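Local coordinates for endoglucanase A (PDB 6Q1I), which cuts internal beta-1,4-glucosidic linkages in barley beta-glucan, lichenan and carboxymethylcellulose, also hydrolyses xylan, and prefers the longer cellooligosaccharides, at residues N29-K34 against I74-G79; P279-Q284 against G311-W316. One frame throughout, in Å; residues are numbered along the deposited sequence.

Contact 1: N29-K34 against I74-G79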
loop_
_atom_site.group_PDB
_atom_site.type_symbol
_atom_site.label_atom_id
_atom_site.label_comp_id
_atom_site.label_asym_id
_atom_site.label_seq_id
_atom_site.Cartn_x
_atom_site.Cartn_y
_atom_site.Cartn_z
ATOM N N ASN A 29 6.553 -2.413 7.889
ATOM C CA ASN A 29 7.034 -3.318 8.940
ATOM C C ASN A 29 6.749 -2.766 10.338
ATOM O O ASN A 29 7.568 -2.894 11.250
ATOM C CB ASN A 29 8.520 -3.659 8.777
ATOM C CG ASN A 29 8.782 -4.686 7.684
ATOM O OD1 ASN A 29 7.932 -4.959 6.837
ATOM N ND2 ASN A 29 9.991 -5.245 7.684
ATOM N N THR A 30 5.558 -2.186 10.512
ATOM C CA THR A 30 5.149 -1.497 11.734
ATOM C C THR A 30 3.785 -2.018 12.180
ATOM O O THR A 30 3.728 -3.098 12.770
ATOM C CB THR A 30 5.235 0.014 11.492
ATOM O OG1 THR A 30 6.550 0.314 11.005
ATOM C CG2 THR A 30 5.027 0.806 12.760
ATOM N N LEU A 31 2.682 -1.310 11.910
ATOM C CA LEU A 31 1.366 -1.839 12.276
ATOM C C LEU A 31 0.961 -3.021 11.404
ATOM O O LEU A 31 -0.047 -3.681 11.701
ATOM C CB LEU A 31 0.303 -0.744 12.238
ATOM C CG LEU A 31 0.639 0.457 13.132
ATOM C CD1 LEU A 31 -0.414 1.528 12.974
ATOM C CD2 LEU A 31 0.789 0.071 14.591
ATOM N N ASP A 32 1.743 -3.300 10.361
ATOM C CA ASP A 32 1.579 -4.450 9.491
ATOM C C ASP A 32 2.403 -5.650 9.923
ATOM O O ASP A 32 2.168 -6.751 9.413
ATOM C CB ASP A 32 1.985 -4.095 8.049
ATOM C CG ASP A 32 3.334 -3.390 7.954
ATOM O OD1 ASP A 32 3.561 -2.413 8.690
ATOM O OD2 ASP A 32 4.154 -3.791 7.103
ATOM N N ALA A 33 3.371 -5.468 10.818
ATOM C CA ALA A 33 4.193 -6.592 11.253
ATOM C C ALA A 33 3.296 -7.710 11.768
ATOM O O ALA A 33 2.465 -7.495 12.658
ATOM C CB ALA A 33 5.177 -6.138 12.336
ATOM N N LYS A 34 3.449 -8.899 11.196
ATOM C CA LYS A 34 2.541 -10.008 11.469
ATOM C C LYS A 34 3.167 -10.864 12.559
ATOM O O LYS A 34 4.064 -11.671 12.295
ATOM C CB LYS A 34 2.274 -10.819 10.210
ATOM C CG LYS A 34 1.203 -11.876 10.397
ATOM C CD LYS A 34 1.009 -12.727 9.151
ATOM C CE LYS A 34 -0.157 -13.686 9.308
ATOM N NZ LYS A 34 -1.451 -12.990 9.503
ATOM N N ILE A 74 -0.440 3.598 5.778
ATOM C CA ILE A 74 -0.283 2.941 7.075
ATOM C C ILE A 74 -0.707 1.489 6.881
ATOM O O ILE A 74 -1.867 1.129 7.146
ATOM C CB ILE A 74 -1.103 3.644 8.170
ATOM C CG1 ILE A 74 -0.723 5.127 8.248
ATOM C CG2 ILE A 74 -0.899 2.957 9.528
ATOM C CD1 ILE A 74 -1.574 5.929 9.214
ATOM N N PRO A 75 0.181 0.621 6.413
ATOM C CA PRO A 75 -0.192 -0.789 6.258
ATOM C C PRO A 75 -0.463 -1.375 7.638
ATOM O O PRO A 75 0.308 -1.161 8.575
ATOM C CB PRO A 75 1.031 -1.402 5.571
ATOM C CG PRO A 75 2.181 -0.532 6.016
ATOM C CD PRO A 75 1.600 0.860 6.087
ATOM N N THR A 76 -1.591 -2.068 7.776
ATOM C CA THR A 76 -2.057 -2.519 9.083
ATOM C C THR A 76 -2.553 -3.950 8.975
ATOM O O THR A 76 -3.406 -4.251 8.132
ATOM C CB THR A 76 -3.171 -1.604 9.607
ATOM O OG1 THR A 76 -2.694 -0.255 9.664
ATOM C CG2 THR A 76 -3.605 -2.014 10.999
ATOM N N THR A 77 -2.006 -4.833 9.812
ATOM C CA THR A 77 -2.418 -6.237 9.871
ATOM C C THR A 77 -3.345 -6.413 11.067
ATOM O O THR A 77 -2.974 -6.080 12.200
ATOM C CB THR A 77 -1.197 -7.154 9.939
ATOM O OG1 THR A 77 -0.464 -7.012 8.713
ATOM C CG2 THR A 77 -1.603 -8.619 10.143
ATOM N N TRP A 78 -4.568 -6.887 10.809
ATOM C CA TRP A 78 -5.642 -6.852 11.795
ATOM C C TRP A 78 -6.004 -8.207 12.388
ATOM O O TRP A 78 -6.535 -8.252 13.503
ATOM C CB TRP A 78 -6.920 -6.262 11.181
ATOM C CG TRP A 78 -6.803 -4.884 10.613
ATOM C CD1 TRP A 78 -6.410 -4.568 9.351
ATOM C CD2 TRP A 78 -7.109 -3.636 11.258
ATOM N NE1 TRP A 78 -6.448 -3.214 9.167
ATOM C CE2 TRP A 78 -6.859 -2.614 10.326
ATOM C CE3 TRP A 78 -7.549 -3.284 12.534
ATOM C CZ2 TRP A 78 -7.048 -1.269 10.624
ATOM C CZ3 TRP A 78 -7.742 -1.949 12.822
ATOM C CH2 TRP A 78 -7.488 -0.958 11.880
ATOM N N GLY A 79 -5.768 -9.304 11.669
ATOM C CA GLY A 79 -6.358 -10.576 12.065
ATOM C C GLY A 79 -5.974 -11.030 13.464
ATOM O O GLY A 79 -6.792 -11.614 14.180
HETATM O O HOH W 1 2.207 0.562 9.701
HETATM O O HOH W 2 -0.614 -6.334 13.634
#
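At the C-terminal mouth of the (beta/alpha)8 barrel, the loops that follow the first two strands meet where Leu31 and Asp32 lie against residues 74-77. The first loop folds as a type I beta turn from Thr30 to Ala33, and two carbonyls of that turn receive the second loop. Thr77 N donates an almost straight hydrogen bond to Leu31 O (3.0 Å, 171° at the hydrogen). Its hydroxyl, held beside its own backbone N (chi1 -65°), gives its proton to Asp32 O, with OG1 2.7 Å from that oxygen. The same OG1 also takes a bond from His116 N, so the hydroxyl both donates and accepts.

Asp32 and Pro75 run alongside each other, the carboxylate carbon CG 3.6 Å from the CG of the proline ring. With chi1 at 49°, the carboxylate turns back toward its own loop: OD2 accepts Asn29 N through its syn lone pair, while Thr30 N comes to OD1 from above the carboxylate plane at 2.7 Å. Two backbone N-H groups thus fix the rotation of this buried acid and should help to offset its charge. On the side of Ile74, Leu31 CD1 packs on Ile74 CG2 (3.8 Å), and Trp92 of helix 90-105 also touches Leu31.

One water accepts from Leu31 N and can donate to Pro75 O, 2.8 Å away, bridging the two backbones. Pro75 lies about 6 Å, side chain to side chain, from Gln284, which replaces the probable nucleophile; such joined beta-to-alpha loops build the catalytic end of a TIM barrel.

Contact 2: P279-Q284 against G311-W316. Unlike the reference sequence in segment 279-284: Gln284 (reference Glu).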
loop_
_atom_site.group_PDB
_atom_site.type_symbol
_atom_site.label_atom_id
_atom_site.label_comp_id
_atom_site.label_asym_id
_atom_site.label_seq_id
_atom_site.Cartn_x
_atom_site.Cartn_y
_atom_site.Cartn_z
ATOM N N PRO A 279 -9.356 5.605 -11.475
ATOM C CA PRO A 279 -7.939 5.949 -11.319
ATOM C C PRO A 279 -7.167 4.788 -10.717
ATOM O O PRO A 279 -7.735 3.786 -10.277
ATOM C CB PRO A 279 -7.962 7.149 -10.374
ATOM C CG PRO A 279 -9.271 7.064 -9.660
ATOM C CD PRO A 279 -10.208 6.196 -10.434
ATOM N N VAL A 280 -5.842 4.945 -10.684
ATOM C CA VAL A 280 -4.930 3.946 -10.142
ATOM C C VAL A 280 -3.908 4.624 -9.236
ATOM O O VAL A 280 -3.418 5.718 -9.535
ATOM C CB VAL A 280 -4.261 3.107 -11.261
ATOM C CG1 VAL A 280 -3.511 3.988 -12.259
ATOM C CG2 VAL A 280 -3.350 2.038 -10.676
ATOM N N VAL A 281 -3.592 3.965 -8.124
ATOM C CA VAL A 281 -2.527 4.371 -7.216
ATOM C C VAL A 281 -1.527 3.228 -7.139
ATOM O O VAL A 281 -1.911 2.071 -6.934
ATOM C CB VAL A 281 -3.077 4.695 -5.816
ATOM C CG1 VAL A 281 -1.956 4.756 -4.774
ATOM C CG2 VAL A 281 -3.890 5.987 -5.830
ATOM N N ILE A 282 -0.245 3.552 -7.283
ATOM C CA ILE A 282 0.838 2.600 -7.051
ATOM C C ILE A 282 1.161 2.687 -5.560
ATOM O O ILE A 282 1.902 3.569 -5.112
ATOM C CB ILE A 282 2.053 2.893 -7.933
ATOM C CG1 ILE A 282 1.685 2.744 -9.410
ATOM C CG2 ILE A 282 3.198 1.955 -7.586
ATOM C CD1 ILE A 282 2.726 3.269 -10.374
ATOM N N GLY A 283 0.579 1.778 -4.770
ATOM C CA GLY A 283 0.676 1.880 -3.327
ATOM C C GLY A 283 1.975 1.403 -2.729
ATOM O O GLY A 283 2.221 1.656 -1.543
ATOM N N GLN A 284 2.803 0.716 -3.519
ATOM C CA GLN A 284 4.154 0.328 -3.121
ATOM C C GLN A 284 5.051 0.345 -4.347
ATOM O O GLN A 284 4.697 -0.228 -5.383
ATOM C CB GLN A 284 4.214 -1.082 -2.512
ATOM C CG GLN A 284 3.396 -1.276 -1.242
ATOM C CD GLN A 284 3.495 -2.657 -0.606
ATOM O OE1 GLN A 284 2.688 -3.013 0.242
ATOM N NE2 GLN A 284 4.489 -3.410 -0.987
ATOM N N GLY A 311 -0.740 11.328 -13.742
ATOM C CA GLY A 311 -1.738 11.418 -12.690
ATOM C C GLY A 311 -1.790 10.218 -11.773
ATOM O O GLY A 311 -2.844 9.955 -11.182
ATOM N N ILE A 312 -0.690 9.475 -11.651
ATOM C CA ILE A 312 -0.608 8.271 -10.835
ATOM C C ILE A 312 0.211 8.587 -9.584
ATOM O O ILE A 312 1.432 8.785 -9.680
ATOM C CB ILE A 312 0.023 7.101 -11.603
ATOM C CG1 ILE A 312 -0.744 6.816 -12.896
ATOM C CG2 ILE A 312 0.086 5.862 -10.700
ATOM C CD1 ILE A 312 -0.091 5.773 -13.782
ATOM N N PRO A 313 -0.393 8.607 -8.398
ATOM C CA PRO A 313 0.397 8.669 -7.161
ATOM C C PRO A 313 1.223 7.402 -6.974
ATOM O O PRO A 313 0.799 6.303 -7.342
ATOM C CB PRO A 313 -0.672 8.782 -6.065
ATOM C CG PRO A 313 -1.914 9.220 -6.754
ATOM C CD PRO A 313 -1.839 8.664 -8.138
ATOM N N CYS A 314 2.406 7.558 -6.366
ATOM C CA CYS A 314 3.263 6.419 -6.084
ATOM C C CYS A 314 3.832 6.570 -4.685
ATOM O O CYS A 314 4.246 7.655 -4.271
ATOM C CB CYS A 314 4.347 6.253 -7.152
ATOM S SG CYS A 314 5.229 7.766 -7.543
ATOM N N VAL A 315 3.829 5.455 -3.956
ATOM C CA VAL A 315 4.081 5.436 -2.514
ATOM C C VAL A 315 5.271 4.510 -2.238
ATOM O O VAL A 315 5.187 3.288 -2.429
ATOM C CB VAL A 315 2.824 4.988 -1.755
ATOM C CG1 VAL A 315 2.998 5.194 -0.272
ATOM C CG2 VAL A 315 1.572 5.737 -2.250
ATOM N N TRP A 316 6.383 5.093 -1.780
ATOM C CA TRP A 316 7.593 4.319 -1.515
ATOM C C TRP A 316 7.389 3.407 -0.303
ATOM O O TRP A 316 6.830 3.825 0.710
ATOM C CB TRP A 316 8.757 5.279 -1.245
ATOM C CG TRP A 316 10.079 4.581 -1.036
ATOM C CD1 TRP A 316 10.518 3.979 0.112
ATOM C CD2 TRP A 316 11.123 4.395 -2.006
ATOM N NE1 TRP A 316 11.767 3.430 -0.082
ATOM C CE2 TRP A 316 12.164 3.677 -1.369
ATOM C CE3 TRP A 316 11.293 4.785 -3.342
ATOM C CZ2 TRP A 316 13.351 3.338 -2.025
ATOM C CZ3 TRP A 316 12.476 4.461 -3.982
ATOM C CH2 TRP A 316 13.486 3.739 -3.326
HETATM O O HOH W 3 -4.471 7.566 -11.421
#
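Ile282, Val315 and Ile312 bring the largest buried surfaces to this pairing, and the first two also bond through their backbones. Ile282 uses both its N and its O: the N donates to Pro313 O at 2.9 Å, and the O accepts from Val315 N. The second bond is the more bent at its hydrogen (135°), although the donor lies nearly in line with the C=O of Ile282. Cys314 CA adds a CA-H...O contact to this carbonyl, at 3.3 Å. The side chain of Ile282 has CG1 beside its own N (chi1 -63°), which carries CD1 back to the methyl CG2 of Ile312 (3.7 Å), the two chains crossing at a slant.

Ile312 also reaches Val280, CG1 to CG1 at 4.0 Å, and Ala307 of helix 293-309 touches it in turn. These strands, 280-285 and 314-318, are the seventh and eighth of the TIM barrel, parallel to within 5° over the segments, with helix 293-309 making the beta-alpha-beta crossover between them. Gly311 ends that helix in a Schellman motif with positive phi, and its O takes a bond from a water that accepts from Val280 N.

Val315 meets mainly backbone: its CB sits 3.4 Å from Gly283 O, and its CG2 comes within 3.6 Å of Ile282 O. The same CG2 also approaches Val281 CG1, at 4.4 Å. Beyond it, Gln284 CA approaches Val315 O at 3.2 Å in another CA-H...O contact. Gln284 stands where the reference sequence has the glutamate that is the nucleophile by similarity; its CB points away from segment 311-316, and Arg73 NH1 donates to its OE1.

Both contacts are buried and belong to one barrel, but at different levels. Contact 2 joins neighbouring strands of the wall, where two backbone hydrogen bonds are accompanied by packing of valine, isoleucine and proline side chains. Contact 1 joins the loops above two other neighbouring strands, without regular pairing: one backbone and one hydroxyl bond cross to a turn whose own shape is held by a carboxylate, with water bridging beside them. The centres of contact 1 and contact 2 are about 20 Å apart, and the two do not touch. They converge on the active-site end, where Trp317, continuing strand 314-318 of contact 2, touches both Asp32 and Pro75 of contact 1.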